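Local coordinates for protein glycosyl hydrolase BlGH5_18 (Bifidobacterium longum subsp. infantis, PDB 7LQX) that is a family GH5 glycoside hydrolase that probably cleaves sugar chains derived from N-glycans in a bacterial N-glycan degradation pathway, at residues P70-N75 with K82-V87; V103-G108 with A143-E148; F37-W40 with P46-K49. One frame throughout, in Å; residues are numbered along the deposited sequence.

Interaction 1 of 3, residues P70-N75 with K82-V87; sequences PYLQPN and KAIADV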
loop_
_atom_site.group_PDB
_atom_site.type_symbol
_atom_site.label_atom_id
_atom_site.label_comp_id
_atom_site.label_asym_id
_atom_site.label_seq_id
_atom_site.Cartn_x
_atom_site.Cartn_y
_atom_site.Cartn_z
ATOM N N PRO A 70 -1.535 -3.440 5.855
ATOM C CA PRO A 70 -0.245 -3.751 5.216
ATOM C C PRO A 70 0.903 -3.913 6.190
ATOM O O PRO A 70 1.938 -4.459 5.797
ATOM C CB PRO A 70 -0.011 -2.577 4.248
ATOM C CG PRO A 70 -1.072 -1.556 4.570
ATOM C CD PRO A 70 -2.201 -2.273 5.248
ATOM N N TYR A 71 0.776 -3.438 7.437
ATOM C CA TYR A 71 1.829 -3.660 8.422
ATOM C C TYR A 71 1.612 -4.959 9.189
ATOM O O TYR A 71 2.586 -5.620 9.574
ATOM C CB TYR A 71 1.944 -2.494 9.420
ATOM C CG TYR A 71 1.887 -1.110 8.798
ATOM C CD1 TYR A 71 2.321 -0.875 7.498
ATOM C CD2 TYR A 71 1.379 -0.046 9.513
ATOM C CE1 TYR A 71 2.224 0.387 6.935
ATOM C CE2 TYR A 71 1.283 1.209 8.961
ATOM C CZ TYR A 71 1.713 1.424 7.677
ATOM O OH TYR A 71 1.596 2.686 7.148
ATOM N N LEU A 72 0.343 -5.345 9.390
ATOM C CA LEU A 72 0.026 -6.591 10.069
ATOM C C LEU A 72 0.299 -7.802 9.185
ATOM O O LEU A 72 0.707 -8.858 9.681
ATOM C CB LEU A 72 -1.454 -6.632 10.458
ATOM C CG LEU A 72 -1.952 -5.810 11.641
ATOM C CD1 LEU A 72 -3.472 -5.893 11.695
ATOM C CD2 LEU A 72 -1.345 -6.311 12.933
ATOM N N GLN A 73 0.025 -7.692 7.886
ATOM C CA GLN A 73 0.031 -8.839 6.973
ATOM C C GLN A 73 0.613 -8.400 5.637
ATOM O O GLN A 73 -0.092 -8.293 4.625
ATOM C CB GLN A 73 -1.388 -9.383 6.822
ATOM C CG GLN A 73 -1.488 -10.755 6.211
ATOM C CD GLN A 73 -2.882 -11.320 6.355
ATOM O OE1 GLN A 73 -3.871 -10.609 6.180
ATOM N NE2 GLN A 73 -2.967 -12.599 6.694
ATOM N N PRO A 74 1.917 -8.126 5.606
ATOM C CA PRO A 74 2.528 -7.551 4.396
ATOM C C PRO A 74 2.613 -8.519 3.234
ATOM O O PRO A 74 2.742 -8.072 2.090
ATOM C CB PRO A 74 3.921 -7.123 4.882
ATOM C CG PRO A 74 4.196 -8.028 6.049
ATOM C CD PRO A 74 2.873 -8.222 6.723
ATOM N N ASN A 75 2.551 -9.817 3.502
ATOM C CA ASN A 75 2.446 -10.878 2.510
ATOM C C ASN A 75 1.277 -11.732 2.974
ATOM O O ASN A 75 0.996 -11.805 4.174
ATOM C CB ASN A 75 3.758 -11.680 2.460
ATOM C CG ASN A 75 3.697 -12.877 1.514
ATOM O OD1 ASN A 75 3.183 -13.932 1.878
ATOM N ND2 ASN A 75 4.253 -12.734 0.326
ATOM N N LYS A 82 5.376 -8.763 15.375
ATOM C CA LYS A 82 5.663 -7.537 16.113
ATOM C C LYS A 82 4.511 -6.548 15.998
ATOM O O LYS A 82 4.172 -5.858 16.969
ATOM C CB LYS A 82 6.967 -6.911 15.621
ATOM C CG LYS A 82 7.474 -5.786 16.512
ATOM C CD LYS A 82 6.983 -4.432 16.041
ATOM C CE LYS A 82 7.603 -3.305 16.855
ATOM N NZ LYS A 82 7.258 -1.979 16.282
ATOM N N ALA A 83 3.886 -6.472 14.823
ATOM C CA ALA A 83 2.740 -5.588 14.660
ATOM C C ALA A 83 1.588 -6.042 15.546
ATOM O O ALA A 83 0.900 -5.216 16.154
ATOM C CB ALA A 83 2.322 -5.542 13.190
ATOM N N ILE A 84 1.375 -7.361 15.649
ATOM C CA ILE A 84 0.349 -7.878 16.553
ATOM C C ILE A 84 0.689 -7.508 17.990
ATOM O O ILE A 84 -0.170 -7.044 18.749
ATOM C CB ILE A 84 0.165 -9.400 16.371
ATOM C CG1 ILE A 84 -0.532 -9.676 15.034
ATOM C CG2 ILE A 84 -0.626 -9.996 17.537
ATOM C CD1 ILE A 84 -0.822 -11.136 14.757
ATOM N N ALA A 85 1.954 -7.688 18.377
ATOM C CA ALA A 85 2.381 -7.328 19.725
ATOM C C ALA A 85 2.151 -5.848 20.000
ATOM O O ALA A 85 1.806 -5.468 21.125
ATOM C CB ALA A 85 3.850 -7.699 19.940
ATOM N N ASP A 86 2.344 -4.994 18.991
ATOM C CA ASP A 86 2.103 -3.567 19.184
ATOM C C ASP A 86 0.621 -3.277 19.418
ATOM O O ASP A 86 0.275 -2.413 20.232
ATOM C CB ASP A 86 2.608 -2.766 17.980
ATOM C CG ASP A 86 4.124 -2.697 17.899
ATOM O OD1 ASP A 86 4.812 -2.972 18.902
ATOM O OD2 ASP A 86 4.628 -2.323 16.814
ATOM N N VAL A 87 -0.269 -3.953 18.693
ATOM C CA VAL A 87 -1.695 -3.792 18.978
ATOM C C VAL A 87 -1.997 -4.223 20.408
ATOM O O VAL A 87 -2.718 -3.539 21.143
ATOM C CB VAL A 87 -2.562 -4.563 17.966
ATOM C CG1 VAL A 87 -4.046 -4.328 18.267
ATOM C CG2 VAL A 87 -2.234 -4.146 16.550
#

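Interaction 2 of 3, residues V103-G108 with A143-E148; sequences VDVFQG and AELYGE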
loop_
_atom_site.group_PDB
_atom_site.type_symbol
_atom_site.label_atom_id
_atom_site.label_comp_id
_atom_site.label_asym_id
_atom_site.label_seq_id
_atom_site.Cartn_x
_atom_site.Cartn_y
_atom_site.Cartn_z
ATOM N N VAL A 103 -11.071 -3.388 19.057
ATOM C CA VAL A 103 -10.074 -3.331 17.988
ATOM C C VAL A 103 -10.748 -3.636 16.657
ATOM O O VAL A 103 -11.515 -4.597 16.555
ATOM C CB VAL A 103 -8.938 -4.339 18.249
ATOM C CG1 VAL A 103 -7.932 -4.333 17.108
ATOM C CG2 VAL A 103 -8.250 -4.043 19.560
ATOM N N ASP A 104 -10.459 -2.831 15.633
ATOM C CA ASP A 104 -10.892 -3.117 14.269
ATOM C C ASP A 104 -9.743 -3.819 13.547
ATOM O O ASP A 104 -8.613 -3.315 13.558
ATOM C CB ASP A 104 -11.213 -1.834 13.501
ATOM C CG ASP A 104 -12.598 -1.295 13.779
ATOM O OD1 ASP A 104 -12.981 -1.163 14.958
ATOM O OD2 ASP A 104 -13.301 -0.967 12.797
ATOM N N VAL A 105 -10.026 -4.946 12.881
ATOM C CA VAL A 105 -8.928 -5.781 12.389
ATOM C C VAL A 105 -8.334 -5.245 11.087
ATOM O O VAL A 105 -7.108 -5.131 10.978
ATOM C CB VAL A 105 -9.319 -7.262 12.253
ATOM C CG1 VAL A 105 -8.130 -8.067 11.704
ATOM C CG2 VAL A 105 -9.776 -7.816 13.585
ATOM N N PHE A 106 -9.170 -4.961 10.071
ATOM C CA PHE A 106 -8.697 -4.689 8.707
ATOM C C PHE A 106 -8.930 -3.237 8.301
ATOM O O PHE A 106 -10.028 -2.875 7.871
ATOM C CB PHE A 106 -9.387 -5.597 7.679
ATOM C CG PHE A 106 -9.129 -7.061 7.879
ATOM C CD1 PHE A 106 -7.913 -7.619 7.533
ATOM C CD2 PHE A 106 -10.114 -7.888 8.407
ATOM C CE1 PHE A 106 -7.683 -8.976 7.719
ATOM C CE2 PHE A 106 -9.882 -9.241 8.594
ATOM C CZ PHE A 106 -8.670 -9.780 8.261
ATOM N N GLN A 107 -7.875 -2.427 8.381
ATOM C CA GLN A 107 -7.851 -1.082 7.801
ATOM C C GLN A 107 -6.762 -1.111 6.735
ATOM O O GLN A 107 -5.581 -1.039 7.080
ATOM C CB GLN A 107 -7.557 -0.008 8.847
ATOM C CG GLN A 107 -8.745 0.323 9.737
ATOM C CD GLN A 107 -9.145 -0.831 10.626
ATOM O OE1 GLN A 107 -10.261 -1.340 10.534
ATOM N NE2 GLN A 107 -8.241 -1.245 11.496
ATOM N N GLY A 108 -7.120 -1.215 5.451
ATOM C CA GLY A 108 -8.472 -1.079 4.954
ATOM C C GLY A 108 -8.703 0.343 4.506
ATOM O O GLY A 108 -8.079 0.814 3.555
ATOM N N ALA A 143 -7.637 -14.780 13.645
ATOM C CA ALA A 143 -7.359 -15.766 14.685
ATOM C C ALA A 143 -6.076 -15.438 15.436
ATOM O O ALA A 143 -6.021 -15.556 16.666
ATOM C CB ALA A 143 -7.278 -17.170 14.082
ATOM N N GLU A 144 -5.029 -15.027 14.720
ATOM C CA GLU A 144 -3.758 -14.744 15.379
ATOM C C GLU A 144 -3.871 -13.506 16.258
ATOM O O GLU A 144 -3.434 -13.508 17.414
ATOM C CB GLU A 144 -2.661 -14.559 14.333
ATOM C CG GLU A 144 -2.365 -15.801 13.524
ATOM N N LEU A 145 -4.473 -12.443 15.727
ATOM C CA LEU A 145 -4.656 -11.226 16.506
ATOM C C LEU A 145 -5.578 -11.479 17.690
ATOM O O LEU A 145 -5.267 -11.102 18.827
ATOM C CB LEU A 145 -5.208 -10.122 15.605
ATOM C CG LEU A 145 -5.437 -8.758 16.256
ATOM C CD1 LEU A 145 -4.148 -8.179 16.813
ATOM C CD2 LEU A 145 -6.062 -7.788 15.254
ATOM N N TYR A 146 -6.707 -12.152 17.447
ATOM C CA TYR A 146 -7.646 -12.439 18.525
ATOM C C TYR A 146 -6.991 -13.270 19.621
ATOM O O TYR A 146 -7.207 -13.020 20.814
ATOM C CB TYR A 146 -8.870 -13.166 17.967
ATOM C CG TYR A 146 -9.832 -13.574 19.051
ATOM C CD1 TYR A 146 -10.550 -12.622 19.760
ATOM C CD2 TYR A 146 -10.019 -14.905 19.371
ATOM C CE1 TYR A 146 -11.431 -12.989 20.763
ATOM C CE2 TYR A 146 -10.896 -15.285 20.371
ATOM C CZ TYR A 146 -11.595 -14.329 21.069
ATOM O OH TYR A 146 -12.459 -14.754 22.060
ATOM N N GLY A 147 -6.198 -14.273 19.240
ATOM C CA GLY A 147 -5.585 -15.132 20.235
ATOM C C GLY A 147 -4.653 -14.385 21.165
ATOM O O GLY A 147 -4.517 -14.747 22.335
ATOM N N GLU A 148 -3.990 -13.345 20.657
ATOM C CA GLU A 148 -3.154 -12.497 21.501
ATOM C C GLU A 148 -3.999 -11.524 22.316
ATOM O O GLU A 148 -3.801 -11.375 23.528
ATOM C CB GLU A 148 -2.131 -11.752 20.636
ATOM C CG GLU A 148 -1.031 -12.650 20.093
ATOM C CD GLU A 148 -0.166 -13.217 21.194
ATOM O OE1 GLU A 148 0.221 -12.444 22.095
ATOM O OE2 GLU A 148 0.103 -14.437 21.182
#

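Interaction 3 of 3, residues F37-W40 with P46-K49; sequences FHFW and PSVK. With EDO (1,2-ethanediol), chain B.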
loop_
_atom_site.group_PDB
_atom_site.type_symbol
_atom_site.label_atom_id
_atom_site.label_comp_id
_atom_site.label_asym_id
_atom_site.label_seq_id
_atom_site.Cartn_x
_atom_site.Cartn_y
_atom_site.Cartn_z
ATOM N N PHE A 37 -2.361 7.280 12.342
ATOM C CA PHE A 37 -2.203 5.836 12.129
ATOM C C PHE A 37 -0.893 5.469 11.462
ATOM O O PHE A 37 -0.652 4.282 11.218
ATOM C CB PHE A 37 -3.422 5.272 11.411
ATOM C CG PHE A 37 -4.685 5.519 12.171
ATOM C CD1 PHE A 37 -4.856 4.976 13.432
ATOM C CD2 PHE A 37 -5.667 6.341 11.665
ATOM C CE1 PHE A 37 -6.007 5.231 14.158
ATOM C CE2 PHE A 37 -6.818 6.600 12.388
ATOM C CZ PHE A 37 -6.984 6.038 13.635
ATOM N N HIS A 38 -0.029 6.443 11.204
ATOM C CA HIS A 38 1.366 6.162 10.892
ATOM C C HIS A 38 2.181 5.879 12.149
ATOM O O HIS A 38 3.345 5.479 12.040
ATOM C CB HIS A 38 1.941 7.314 10.062
ATOM C CG HIS A 38 1.024 7.761 8.964
ATOM N ND1 HIS A 38 0.469 6.879 8.062
ATOM C CD2 HIS A 38 0.523 8.981 8.654
ATOM C CE1 HIS A 38 -0.311 7.542 7.225
ATOM N NE2 HIS A 38 -0.295 8.819 7.561
ATOM N N PHE A 39 1.569 6.052 13.326
ATOM C CA PHE A 39 2.179 5.674 14.597
ATOM C C PHE A 39 2.808 4.292 14.528
ATOM O O PHE A 39 3.884 4.057 15.085
ATOM C CB PHE A 39 1.074 5.688 15.669
ATOM C CG PHE A 39 1.485 5.088 16.993
ATOM C CD1 PHE A 39 1.398 3.722 17.208
ATOM C CD2 PHE A 39 1.975 5.887 18.011
ATOM C CE1 PHE A 39 1.795 3.164 18.411
ATOM C CE2 PHE A 39 2.365 5.333 19.223
ATOM C CZ PHE A 39 2.272 3.963 19.419
ATOM N N TRP A 40 2.122 3.349 13.886
ATOM C CA TRP A 40 2.544 1.958 13.944
ATOM C C TRP A 40 3.906 1.722 13.313
ATOM O O TRP A 40 4.543 0.703 13.603
ATOM C CB TRP A 40 1.514 1.104 13.221
ATOM C CG TRP A 40 0.134 1.182 13.782
ATOM C CD1 TRP A 40 -0.950 1.770 13.206
ATOM C CD2 TRP A 40 -0.319 0.639 15.029
ATOM N NE1 TRP A 40 -2.057 1.620 14.009
ATOM C CE2 TRP A 40 -1.693 0.941 15.140
ATOM C CE3 TRP A 40 0.300 -0.073 16.060
ATOM C CZ2 TRP A 40 -2.462 0.543 16.234
ATOM C CZ3 TRP A 40 -0.466 -0.458 17.151
ATOM C CH2 TRP A 40 -1.831 -0.146 17.226
ATOM N N PRO A 46 5.452 6.028 25.387
ATOM C CA PRO A 46 5.107 7.100 26.340
ATOM C C PRO A 46 4.013 8.023 25.827
ATOM O O PRO A 46 3.160 8.465 26.608
ATOM C CB PRO A 46 6.445 7.819 26.561
ATOM C CG PRO A 46 7.461 6.751 26.342
ATOM C CD PRO A 46 6.911 5.917 25.199
ATOM N N SER A 47 3.987 8.301 24.521
ATOM C CA SER A 47 2.945 9.174 23.991
ATOM C C SER A 47 1.575 8.511 24.055
ATOM O O SER A 47 0.570 9.208 24.225
ATOM C CB SER A 47 3.276 9.631 22.567
ATOM O OG SER A 47 3.022 8.631 21.597
ATOM N N VAL A 48 1.510 7.180 23.925
ATOM C CA VAL A 48 0.231 6.482 24.047
ATOM C C VAL A 48 -0.254 6.514 25.487
ATOM O O VAL A 48 -1.446 6.723 25.753
ATOM C CB VAL A 48 0.346 5.041 23.528
ATOM C CG1 VAL A 48 -0.981 4.312 23.728
ATOM C CG2 VAL A 48 0.740 5.035 22.076
ATOM N N LYS A 49 0.650 6.285 26.441
ATOM C CA LYS A 49 0.279 6.390 27.846
ATOM C C LYS A 49 -0.311 7.764 28.143
ATOM O O LYS A 49 -1.340 7.881 28.816
ATOM C CB LYS A 49 1.490 6.121 28.738
ATOM C CG LYS A 49 1.153 6.109 30.222
ATOM C CD LYS A 49 2.361 5.740 31.067
ATOM C CE LYS A 49 2.033 5.791 32.552
ATOM N NZ LYS A 49 3.230 5.514 33.393
HETATM C C1 EDO B . 5.701 7.936 13.178
HETATM O O1 EDO B . 5.001 9.178 13.084
HETATM C C2 EDO B . 6.252 7.541 11.814
HETATM O O2 EDO B . 5.198 7.508 10.844
#

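Interaction 1 of 3, residues P70-N75 with K82-V87
L72 places CG anti to its own carbonyl carbon (chi1 -75°), and with CD1 extended away from CA (chi2 173°) the CD2 branch is the one that reaches A83 and I84 on the helix 81-96. I84 likewise sets CG1 beside its backbone N (chi1 -72°), which brings that methylene to 4.0 Å from L72 CD2. The same CD2 lies 3.8 Å from A83 CB and 4.3 Å from V87 CG2, so this one methyl touches A83 and I84 on one turn and, more distantly, V87 on the next. The methyl of A83 also comes within 3.6 Å of Y71 O, near the end of the short helix 69-72. That carbonyl accepts a hydrogen bond from N80 ND2, while N80 OD1 receives weak hydrogen bonds from the backbone N of K82 and of A83; N80 thus bridges the two segments in polar terms. Within the helix, K82 NZ forms a salt bridge of 2.7 Å with D86 OD2, which accepts through its syn lone pair. L72 also packs against L141 of the helix 132-149, and L41 of the second subunit packs on Y71. With no hydrogen bond between the two segments themselves, the contact is held by dispersion between small apolar groups, and N80, through one hydrogen bond and two weak ones, probably helps to set how the short helix meets the longer one.

Interaction 2 of 3, residues V103-G108 with A143-E148
L145 and V105 run antiparallel alongside one another, and the CD2 methyl of L145 faces both branches of V105 equally, 4.1 Å from CG1 and 4.1 Å from CG2. This is the tight part of the contact. With CG anti to the backbone N (chi1 -179°), the leucine extends from the helix 132-149 toward the end of the strand 100-104, where V103 CG1 adds a looser approach of 4.3 Å to L145 CD2. Within the segment 103-108 the F106 ring backs V105, whose CG1 stands 3.7 Å above the ring plane, over its centre, and W69 meets that ring edge-to-face. Just beyond, Q107 NE2 gives a nearly straight hydrogen bond of 2.9 Å to D104 O, entering from above the carbonyl plane but within the plane of its own amide; P67 O is a second acceptor for the same NE2. A cis peptide then leads into G108. Away from L145 the helix is looser and partly open to solvent, most clearly at A143. Polar contacts join in there, with E148 OE1 in a salt bridge to R88 and Y146 OH hydrogen-bonded to H199. Chemically, the join is a purely aliphatic one between a barrel strand and its covering helix, without directional bonds of its own, while the polar groups that fix the turn after the strand lie on the far side of the chain.

Interaction 3 of 3, residues F37-W40 with P46-K49
The contact between F39 and V48 belongs to the connection between the strand 25-29 and the helix 45-57 of the GH5 (beta/alpha)8 barrel, a long excursion that folds back on the helix that follows it. The 3-10 segment 37-40 presents the F39 ring, with CG anti to the backbone N (chi1 170°), to the start of that helix. Its far corner meets V48: CZ lies 3.2 Å and CE2 3.3 Å from V48 CG2, separations so short for carbon atoms that their exact values are doubtful, although the packing is plainly close. F39 and V48 run nearly perpendicular, and the methyl comes in neither squarely over the face nor at the edge. S47 OG sits at the ring edge, close to its plane, 4.1 Å from F39 CE2. This hydroxyl is hydrogen-bonded to D44 O, and beside the ring it makes only a loose contact. W45 joins the cluster edge-to-face with F39, and F39 CD1 lies 4.0 Å above the plane of the W40 indole, displaced toward its rim. The preceding residue, H38, packs against P74 of the second subunit, and H38 O accepts a 3.0 Å hydrogen bond from O2 of a 1,2-ethanediol, probably from the crystallisation liquor, which W78 NE1 of that other subunit also holds. From the helix 81-96, M90 touches both F39 and W40, and I93 touches V48, so the connection is packed between the helices 45-57 and 81-96.

Along the chain the three contacts follow in series, with none nested and none crossing. Interaction 3 comes first, folding the connection after the strand 25-29 onto the helix 45-57. After the strand 62-65, interaction 1 closes the short turn between the helices 69-72 and 81-96, and interaction 2 then closes the longer excursion from the strand 100-104 to the helix 132-149. Helix 81-96 links them: I84 CG2 lies 3.7 Å from E148 CG of interaction 2, and D86 O lies 3.7 Å from W40 CZ3 of interaction 3. Interactions 2 and 3 do not touch, their nearest atoms being about 7 Å apart. Together they tie the helices 45-57, 81-96 and 132-149, with the strand 100-104, on one side of the barrel.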